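Local coordinates for probable TonB-dependent siderophore receptor PiuA (Acinetobacter baumannii, PDB 5FP1), which probably takes up iron across the outer membrane by binding iron-chelating siderophores, possibly including ferric enterobactin, at residues N108-A113 and Y222-D227; Q116-K121 and N138-V143; D667-Y672 and Q681-N686. All coordinates share one frame; numbering follows the deposited sequence.

Contact 1. Residues N108-A113 and Y222-D227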
loop_
_atom_site.group_PDB
_atom_site.type_symbol
_atom_site.label_atom_id
_atom_site.label_comp_id
_atom_site.label_asym_id
_atom_site.label_seq_id
_atom_site.Cartn_x
_atom_site.Cartn_y
_atom_site.Cartn_z
ATOM N N ASN A 108 1.539 5.760 -6.889
ATOM C CA ASN A 108 2.462 6.047 -5.786
ATOM C C ASN A 108 1.777 7.105 -4.912
ATOM O O ASN A 108 1.804 8.297 -5.234
ATOM C CB ASN A 108 3.786 6.565 -6.347
ATOM C CG ASN A 108 4.433 5.581 -7.323
ATOM O OD1 ASN A 108 4.443 4.394 -7.096
ATOM N ND2 ASN A 108 4.998 6.094 -8.392
ATOM N N ARG A 109 1.072 6.664 -3.878
ATOM C CA ARG A 109 0.169 7.565 -3.160
ATOM C C ARG A 109 0.946 8.556 -2.286
ATOM O O ARG A 109 1.961 8.186 -1.677
ATOM C CB ARG A 109 -0.812 6.767 -2.322
ATOM C CG ARG A 109 -1.774 5.960 -3.185
ATOM C CD ARG A 109 -2.468 4.851 -2.419
ATOM N NE ARG A 109 -3.361 4.066 -3.273
ATOM C CZ ARG A 109 -2.969 3.170 -4.163
ATOM N NH1 ARG A 109 -1.676 2.887 -4.312
ATOM N NH2 ARG A 109 -3.880 2.548 -4.906
ATOM N N GLU A 110 0.453 9.795 -2.262
ATOM C CA GLU A 110 1.017 10.887 -1.466
ATOM C C GLU A 110 0.389 11.000 -0.094
ATOM O O GLU A 110 -0.744 10.539 0.138
ATOM C CB GLU A 110 0.794 12.243 -2.161
ATOM C CG GLU A 110 2.065 12.907 -2.680
ATOM C CD GLU A 110 2.786 13.773 -1.647
ATOM O OE1 GLU A 110 2.179 14.093 -0.617
ATOM O OE2 GLU A 110 3.976 14.138 -1.876
ATOM N N MET A 111 1.092 11.690 0.791
ATOM C CA MET A 111 0.573 11.911 2.146
ATOM C C MET A 111 -0.016 13.314 2.370
ATOM O O MET A 111 -0.538 13.566 3.451
ATOM C CB MET A 111 1.674 11.667 3.171
ATOM C CG MET A 111 2.176 10.222 3.221
ATOM S SD MET A 111 0.893 9.045 3.689
ATOM C CE MET A 111 0.732 9.488 5.415
ATOM N N PHE A 112 0.038 14.215 1.384
ATOM C CA PHE A 112 -0.288 15.628 1.677
ATOM C C PHE A 112 -1.719 15.847 2.121
ATOM O O PHE A 112 -1.973 16.726 2.932
ATOM C CB PHE A 112 0.054 16.591 0.529
ATOM C CG PHE A 112 -1.001 16.708 -0.533
ATOM C CD1 PHE A 112 -1.071 15.785 -1.568
ATOM C CD2 PHE A 112 -1.888 17.787 -0.540
ATOM C CE1 PHE A 112 -2.009 15.900 -2.571
ATOM C CE2 PHE A 112 -2.817 17.919 -1.558
ATOM C CZ PHE A 112 -2.889 16.972 -2.567
ATOM N N ALA A 113 -2.659 15.059 1.622
ATOM C CA ALA A 113 -4.048 15.211 2.023
ATOM C C ALA A 113 -4.496 14.162 3.028
ATOM O O ALA A 113 -5.694 13.986 3.235
ATOM C CB ALA A 113 -4.948 15.146 0.814
ATOM N N TYR A 222 -9.898 15.562 -5.094
ATOM C CA TYR A 222 -8.500 15.289 -4.891
ATOM C C TYR A 222 -7.852 15.173 -6.260
ATOM O O TYR A 222 -8.388 14.526 -7.160
ATOM C CB TYR A 222 -8.307 13.975 -4.118
ATOM C CG TYR A 222 -6.849 13.623 -3.871
ATOM C CD1 TYR A 222 -6.135 14.235 -2.864
ATOM C CD2 TYR A 222 -6.187 12.682 -4.659
ATOM C CE1 TYR A 222 -4.805 13.933 -2.634
ATOM C CE2 TYR A 222 -4.858 12.374 -4.435
ATOM C CZ TYR A 222 -4.166 12.995 -3.419
ATOM O OH TYR A 222 -2.835 12.685 -3.164
ATOM N N TYR A 223 -6.693 15.791 -6.395
ATOM C CA TYR A 223 -5.920 15.762 -7.631
ATOM C C TYR A 223 -4.458 15.662 -7.285
ATOM O O TYR A 223 -3.950 16.396 -6.424
ATOM C CB TYR A 223 -6.131 17.046 -8.434
ATOM C CG TYR A 223 -5.066 17.322 -9.503
ATOM C CD1 TYR A 223 -5.123 16.707 -10.745
ATOM C CD2 TYR A 223 -4.028 18.209 -9.264
ATOM C CE1 TYR A 223 -4.176 16.972 -11.727
ATOM C CE2 TYR A 223 -3.073 18.495 -10.236
ATOM C CZ TYR A 223 -3.146 17.880 -11.462
ATOM O OH TYR A 223 -2.191 18.174 -12.424
ATOM N N LEU A 224 -3.779 14.759 -7.979
ATOM C CA LEU A 224 -2.342 14.624 -7.913
ATOM C C LEU A 224 -1.788 14.232 -9.258
ATOM O O LEU A 224 -2.308 13.302 -9.928
ATOM C CB LEU A 224 -1.943 13.552 -6.892
ATOM C CG LEU A 224 -0.435 13.395 -6.671
ATOM C CD1 LEU A 224 0.136 14.538 -5.874
ATOM C CD2 LEU A 224 -0.110 12.082 -5.961
ATOM N N GLN A 225 -0.726 14.920 -9.664
ATOM C CA GLN A 225 -0.106 14.638 -10.949
ATOM C C GLN A 225 1.393 14.613 -10.792
ATOM O O GLN A 225 1.976 15.494 -10.128
ATOM C CB GLN A 225 -0.531 15.675 -12.013
ATOM C CG GLN A 225 -0.096 15.265 -13.418
ATOM C CD GLN A 225 -0.792 16.023 -14.549
ATOM O OE1 GLN A 225 -1.818 16.719 -14.371
ATOM N NE2 GLN A 225 -0.240 15.863 -15.749
ATOM N N THR A 226 2.023 13.579 -11.360
ATOM C CA THR A 226 3.463 13.369 -11.202
ATOM C C THR A 226 4.178 13.362 -12.538
ATOM O O THR A 226 3.580 13.085 -13.587
ATOM C CB THR A 226 3.797 12.008 -10.536
ATOM O OG1 THR A 226 3.598 10.966 -11.504
ATOM C CG2 THR A 226 2.930 11.744 -9.342
ATOM N N ASP A 227 5.488 13.611 -12.486
ATOM C CA ASP A 227 6.337 13.640 -13.678
ATOM C C ASP A 227 7.724 13.209 -13.218
ATOM O O ASP A 227 8.505 14.030 -12.715
ATOM C CB ASP A 227 6.362 15.076 -14.251
ATOM C CG ASP A 227 7.138 15.194 -15.572
ATOM O OD1 ASP A 227 7.446 14.188 -16.226
ATOM O OD2 ASP A 227 7.428 16.333 -15.971
HETATM O O HOH W 1 4.762 8.646 -10.526
HETATM O O HOH W 2 -2.133 10.150 -3.676
HETATM O O HOH W 3 -2.644 12.629 -0.342
#
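Phe112 and Tyr222 meet from opposite directions, their planes only 25° apart but the rings offset enough that little of one lies over the other, with centroids 5.4 Å from each other. The closest carbons are CE1 of Phe112 and CE1 of Tyr222, 3.4 Å apart. Ala113 CB does double duty: it sits over the centre of the Phe112 ring and, 3.7 Å from Tyr222 CE1, at the edge of the tyrosine ring. Leu224 extends its side chain across that of Glu110 at about a right angle, CD2 lying 3.9 Å from Glu110 CB.

Polar contact between the segments runs through water molecules. Two of these are bonded to Tyr222 OH: one, 2.7 Å from this hydroxyl, accepts from Glu110 N, and the other donates to Glu110 O and accepts from Ala113 N. The Glu110 chain bends at chi2 (-87°), which lets OE1 turn back to accept from Phe112 N at 2.9 Å, while OE2 forms salt bridges with Arg200 and Arg163.

The loop before strand 114-121 of the plug thus packs on the inner wall of the barrel at strand 215-226, where Leu183 of strand 177-188 touches Glu110, Phe112 and Leu224, and Ala204 of strand 197-209 touches Ala113 and Tyr222.

Contact 2. Residues Q116-K121 and N138-V143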
loop_
_atom_site.group_PDB
_atom_site.type_symbol
_atom_site.label_atom_id
_atom_site.label_comp_id
_atom_site.label_asym_id
_atom_site.label_seq_id
_atom_site.Cartn_x
_atom_site.Cartn_y
_atom_site.Cartn_z
ATOM N N GLN A 116 -4.521 10.272 8.581
ATOM C CA GLN A 116 -3.898 9.083 9.169
ATOM C C GLN A 116 -4.069 7.898 8.237
ATOM O O GLN A 116 -4.854 7.963 7.317
ATOM C CB GLN A 116 -4.507 8.743 10.544
ATOM C CG GLN A 116 -5.958 8.348 10.502
ATOM C CD GLN A 116 -6.672 8.539 11.831
ATOM O OE1 GLN A 116 -6.363 9.456 12.582
ATOM N NE2 GLN A 116 -7.656 7.704 12.096
ATOM N N VAL A 117 -3.304 6.831 8.472
ATOM C CA VAL A 117 -3.398 5.634 7.654
ATOM C C VAL A 117 -3.755 4.478 8.599
ATOM O O VAL A 117 -3.099 4.274 9.611
ATOM C CB VAL A 117 -2.057 5.296 6.969
ATOM C CG1 VAL A 117 -2.236 4.082 6.071
ATOM C CG2 VAL A 117 -1.543 6.474 6.163
ATOM N N GLU A 118 -4.807 3.749 8.275
ATOM C CA GLU A 118 -5.249 2.643 9.094
ATOM C C GLU A 118 -4.946 1.332 8.409
ATOM O O GLU A 118 -5.459 1.051 7.287
ATOM C CB GLU A 118 -6.742 2.774 9.384
ATOM C CG GLU A 118 -7.091 4.089 10.061
ATOM C CD GLU A 118 -8.516 4.157 10.568
ATOM O OE1 GLU A 118 -9.300 3.180 10.394
ATOM O OE2 GLU A 118 -8.841 5.208 11.144
ATOM N N VAL A 119 -4.124 0.518 9.067
ATOM C CA VAL A 119 -3.755 -0.795 8.532
ATOM C C VAL A 119 -4.497 -1.900 9.279
ATOM O O VAL A 119 -4.227 -2.164 10.467
ATOM C CB VAL A 119 -2.257 -1.024 8.642
ATOM C CG1 VAL A 119 -1.852 -2.321 7.964
ATOM C CG2 VAL A 119 -1.482 0.150 8.025
ATOM N N THR A 120 -5.412 -2.557 8.582
ATOM C CA THR A 120 -6.097 -3.703 9.124
ATOM C C THR A 120 -5.203 -4.881 8.852
ATOM O O THR A 120 -4.761 -5.091 7.711
ATOM C CB THR A 120 -7.478 -3.898 8.481
ATOM O OG1 THR A 120 -8.303 -2.781 8.824
ATOM C CG2 THR A 120 -8.130 -5.168 8.978
ATOM N N LYS A 121 -4.917 -5.664 9.885
ATOM C CA LYS A 121 -4.108 -6.857 9.711
ATOM C C LYS A 121 -4.957 -8.087 10.008
ATOM O O LYS A 121 -5.641 -8.153 11.041
ATOM C CB LYS A 121 -2.862 -6.794 10.614
ATOM C CG LYS A 121 -1.952 -5.609 10.342
ATOM C CD LYS A 121 -0.726 -5.641 11.254
ATOM C CE LYS A 121 -0.346 -4.265 11.764
ATOM N NZ LYS A 121 0.696 -4.307 12.846
ATOM N N ASN A 138 -6.243 1.664 4.576
ATOM C CA ASN A 138 -7.292 2.661 4.378
ATOM C C ASN A 138 -6.719 4.015 4.730
ATOM O O ASN A 138 -6.311 4.250 5.875
ATOM C CB ASN A 138 -8.501 2.322 5.264
ATOM C CG ASN A 138 -9.686 3.247 5.022
ATOM O OD1 ASN A 138 -9.755 3.975 4.003
ATOM N ND2 ASN A 138 -10.613 3.264 5.977
ATOM N N MET A 139 -6.581 4.882 3.737
ATOM C CA MET A 139 -6.040 6.212 3.959
ATOM C C MET A 139 -7.205 7.175 4.259
ATOM O O MET A 139 -8.170 7.250 3.505
ATOM C CB MET A 139 -5.190 6.653 2.757
ATOM C CG MET A 139 -3.899 5.801 2.606
ATOM S SD MET A 139 -3.137 6.241 1.057
ATOM C CE MET A 139 -2.254 7.669 1.602
ATOM N N ILE A 140 -7.108 7.884 5.376
ATOM C CA ILE A 140 -8.184 8.754 5.871
ATOM C C ILE A 140 -7.819 10.183 5.463
ATOM O O ILE A 140 -6.743 10.639 5.772
ATOM C CB ILE A 140 -8.269 8.727 7.411
ATOM C CG1 ILE A 140 -8.388 7.287 7.925
ATOM C CG2 ILE A 140 -9.412 9.591 7.934
ATOM C CD1 ILE A 140 -9.547 6.519 7.362
ATOM N N SER A 141 -8.709 10.855 4.749
ATOM C CA SER A 141 -8.403 12.144 4.135
ATOM C C SER A 141 -8.719 13.274 5.092
ATOM O O SER A 141 -9.650 13.180 5.904
ATOM C CB SER A 141 -9.250 12.355 2.882
ATOM O OG SER A 141 -9.062 11.317 1.958
ATOM N N LYS A 142 -7.946 14.336 4.975
ATOM C CA LYS A 142 -8.275 15.609 5.599
ATOM C C LYS A 142 -9.476 16.190 4.882
ATOM O O LYS A 142 -9.447 16.365 3.679
ATOM C CB LYS A 142 -7.114 16.570 5.430
ATOM C CG LYS A 142 -5.885 16.179 6.236
ATOM C CD LYS A 142 -4.665 16.966 5.780
ATOM C CE LYS A 142 -3.524 16.740 6.752
ATOM N NZ LYS A 142 -2.210 17.006 6.121
ATOM N N VAL A 143 -10.500 16.550 5.623
ATOM C CA VAL A 143 -11.623 17.237 5.011
ATOM C C VAL A 143 -12.096 18.485 5.814
ATOM O O VAL A 143 -11.785 18.644 6.994
ATOM C CB VAL A 143 -12.775 16.242 4.740
ATOM C CG1 VAL A 143 -13.280 15.628 6.033
ATOM C CG2 VAL A 143 -13.905 16.913 3.974
HETATM O O HOH W 4 -9.936 1.456 8.254
#
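Glu118 and Asn138 face each other as an antiparallel hydrogen-bonded pair, each backbone N-H answered by the other's carbonyl. Glu118 N reaches Asn138 O at 2.9 Å in an almost straight bond (176°), whereas the return bond from Asn138 N to Glu118 O is more bent (150°). Two residues on, Ile140 N donates to Gln116 O at 3.0 Å.

The buried Glu118 carboxylate has partners on both oxygens. OE2 accepts Gln116 NE2 at 2.9 Å on its anti lone pair, nearly in the amide plane of the glutamine, and also takes the N-H of Ala29. OE1 is bonded to Ser28 OG and to a water that accepts from Asn138 ND2, so the water joins the two strands; Asn138 OD1 in turn accepts from Gly100 N.

Beside these polar groups, Gln116 CG lies along Ile140 CG1 at 3.7 Å, the two side chains pointing the same way. Val117 CG1 and Met139 CG pack 4.2 Å apart on the other face.

Strands 114-121 and 135-141 are adjacent and antiparallel inside the five-stranded mixed sheet of the plug, flanked by strands 43-47 and 96-98 respectively; this globular domain fills the barrel of TonB-dependent receptors.

Contact 3. Residues D667-Y672 and Q681-N686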
loop_
_atom_site.group_PDB
_atom_site.type_symbol
_atom_site.label_atom_id
_atom_site.label_comp_id
_atom_site.label_asym_id
_atom_site.label_seq_id
_atom_site.Cartn_x
_atom_site.Cartn_y
_atom_site.Cartn_z
ATOM N N ASP A 667 16.681 6.917 12.058
ATOM C CA ASP A 667 16.242 8.251 11.721
ATOM C C ASP A 667 16.324 9.161 12.942
ATOM O O ASP A 667 16.277 8.692 14.081
ATOM C CB ASP A 667 14.816 8.217 11.202
ATOM C CG ASP A 667 14.692 7.404 9.916
ATOM O OD1 ASP A 667 15.216 7.864 8.877
ATOM O OD2 ASP A 667 14.115 6.292 9.952
ATOM N N ALA A 668 16.426 10.451 12.695
ATOM C CA ALA A 668 16.375 11.428 13.782
ATOM C C ALA A 668 15.637 12.671 13.402
ATOM O O ALA A 668 15.508 13.005 12.218
ATOM C CB ALA A 668 17.782 11.760 14.254
ATOM N N MET A 669 15.163 13.397 14.421
ATOM C CA MET A 669 14.437 14.605 14.201
ATOM C C MET A 669 14.694 15.620 15.352
ATOM O O MET A 669 14.908 15.235 16.487
ATOM C CB MET A 669 12.948 14.274 14.144
ATOM C CG MET A 669 12.016 15.414 13.824
ATOM S SD MET A 669 11.423 16.322 15.282
ATOM C CE MET A 669 10.348 15.114 16.039
ATOM N N ALA A 670 14.602 16.896 15.023
ATOM C CA ALA A 670 14.536 17.964 16.016
ATOM C C ALA A 670 13.570 19.027 15.539
ATOM O O ALA A 670 13.635 19.485 14.404
ATOM C CB ALA A 670 15.918 18.570 16.229
ATOM N N ARG A 671 12.693 19.433 16.444
ATOM C CA ARG A 671 11.691 20.417 16.199
ATOM C C ARG A 671 11.843 21.553 17.220
ATOM O O ARG A 671 11.706 21.314 18.418
ATOM C CB ARG A 671 10.317 19.822 16.412
ATOM C CG ARG A 671 9.223 20.837 16.154
ATOM C CD ARG A 671 7.883 20.205 15.781
ATOM N NE ARG A 671 7.511 19.169 16.719
ATOM C CZ ARG A 671 7.348 17.884 16.415
ATOM N NH1 ARG A 671 7.503 17.437 15.169
ATOM N NH2 ARG A 671 7.004 17.050 17.369
ATOM N N TYR A 672 12.075 22.765 16.733
ATOM C CA TYR A 672 12.220 23.942 17.610
ATOM C C TYR A 672 11.035 24.859 17.429
ATOM O O TYR A 672 10.744 25.304 16.312
ATOM C CB TYR A 672 13.524 24.700 17.326
ATOM C CG TYR A 672 13.758 25.877 18.277
ATOM C CD1 TYR A 672 14.171 25.666 19.582
ATOM C CD2 TYR A 672 13.538 27.181 17.867
ATOM C CE1 TYR A 672 14.372 26.724 20.451
ATOM C CE2 TYR A 672 13.734 28.246 18.728
ATOM C CZ TYR A 672 14.149 28.009 20.018
ATOM O OH TYR A 672 14.343 29.063 20.876
ATOM N N GLN A 681 11.893 22.494 11.763
ATOM C CA GLN A 681 12.043 21.048 11.975
ATOM C C GLN A 681 13.070 20.472 11.015
ATOM O O GLN A 681 12.994 20.666 9.786
ATOM C CB GLN A 681 10.690 20.299 11.844
ATOM C CG GLN A 681 10.818 18.794 12.155
ATOM C CD GLN A 681 9.477 18.080 12.147
ATOM O OE1 GLN A 681 8.511 18.527 12.770
ATOM N NE2 GLN A 681 9.404 16.965 11.403
ATOM N N LEU A 682 14.037 19.797 11.616
ATOM C CA LEU A 682 15.100 19.119 10.924
ATOM C C LEU A 682 14.874 17.620 11.030
ATOM O O LEU A 682 14.734 17.069 12.124
ATOM C CB LEU A 682 16.450 19.442 11.585
ATOM C CG LEU A 682 17.654 18.720 11.009
ATOM C CD1 LEU A 682 17.809 19.076 9.545
ATOM C CD2 LEU A 682 18.913 19.058 11.798
ATOM N N ASN A 683 14.874 16.962 9.879
ATOM C CA ASN A 683 14.824 15.502 9.825
ATOM C C ASN A 683 16.073 14.957 9.153
ATOM O O ASN A 683 16.471 15.433 8.104
ATOM C CB ASN A 683 13.582 15.060 9.023
ATOM C CG ASN A 683 12.304 15.128 9.836
ATOM O OD1 ASN A 683 11.618 16.160 9.866
ATOM N ND2 ASN A 683 11.959 14.016 10.476
ATOM N N ILE A 684 16.691 13.966 9.780
ATOM C CA ILE A 684 17.773 13.246 9.175
ATOM C C ILE A 684 17.307 11.801 8.982
ATOM O O ILE A 684 16.983 11.098 9.938
ATOM C CB ILE A 684 19.057 13.314 10.014
ATOM C CG1 ILE A 684 19.486 14.782 10.155
ATOM C CG2 ILE A 684 20.164 12.515 9.338
ATOM C CD1 ILE A 684 20.687 14.961 11.054
ATOM N N ASN A 685 17.268 11.388 7.725
ATOM C CA ASN A 685 16.727 10.085 7.349
ATOM C C ASN A 685 17.828 9.126 6.962
ATOM O O ASN A 685 18.782 9.506 6.274
ATOM C CB ASN A 685 15.763 10.279 6.190
ATOM C CG ASN A 685 14.667 11.267 6.529
ATOM O OD1 ASN A 685 13.970 11.103 7.522
ATOM N ND2 ASN A 685 14.542 12.317 5.739
ATOM N N ASN A 686 17.688 7.876 7.391
ATOM C CA ASN A 686 18.711 6.853 7.162
ATOM C C ASN A 686 20.050 7.430 7.598
ATOM O O ASN A 686 21.004 7.567 6.825
ATOM C CB ASN A 686 18.747 6.399 5.703
ATOM C CG ASN A 686 19.633 5.195 5.490
ATOM O OD1 ASN A 686 20.171 4.615 6.435
ATOM N ND2 ASN A 686 19.756 4.775 4.227
HETATM O O HOH W 5 13.711 11.658 10.374
#
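Arg671 and Gln681 lie side by side and point the same way, joined by a bond of 2.8 Å from Arg671 NH1 to Gln681 OE1. The oxygen sits at the edge of the guanidinium, in its plane, yet the donor stands well above the amide's carbonyl plane, the two flat groups being turned 59° apart. A bend at chi3 (50°) turns NH1 back toward the amide oxygen; NH2 makes a salt bridge with Asp54. Gln681 NE2 in turn donates to Asn683 OD1, 2.8 Å away, on a lone pair and nearly in both amide planes.

Met669 runs alongside Asn683, its CG 3.6 Å from Asn683 ND2, and crosses Gln681 at a slant. The backbones beneath form an antiparallel beta hairpin of the transmembrane barrel, closed by paired bonds between Ala668 and Ile684 and between Ala670 and Leu682. These four put their side chains on the face opposite the polar row; that row faces helix 49-55 of the plug, where Met669 touches Asp54 and Arg671 touches Gln50.

At the far end Asp667 OD1 accepts from Asn686 N at 2.9 Å, met from above the carboxylate plane, while OD2 pairs with Arg665. Between this end and the amide row, a water accepts from Asn683 ND2, 2.9 Å away, and lies near Ala668 O and Asn685 OD1.

How the contacts relate
From the N terminus, the chain first builds the plug, and contact 1 opens in the loop that leads into strand 114-121. Contact 2 follows at once and closes a short loop within the plug sheet, nested inside the much longer loop that contact 1 closes when the chain reaches barrel strand 215-226. The two touch: Ala113 O and Phe112 O probably accept hydrogen bonds from Lys142 N and NZ, respectively, and Met139 packs on Arg109. Contact 3 comes later in series, near the C terminus, with nearest atoms about 12 Å from contact 1. Contact 2 lies wholly within the plug, contact 1 joins plug to barrel, and contact 3 pairs two consecutive barrel strands whose inner face also meets plug helix 49-55.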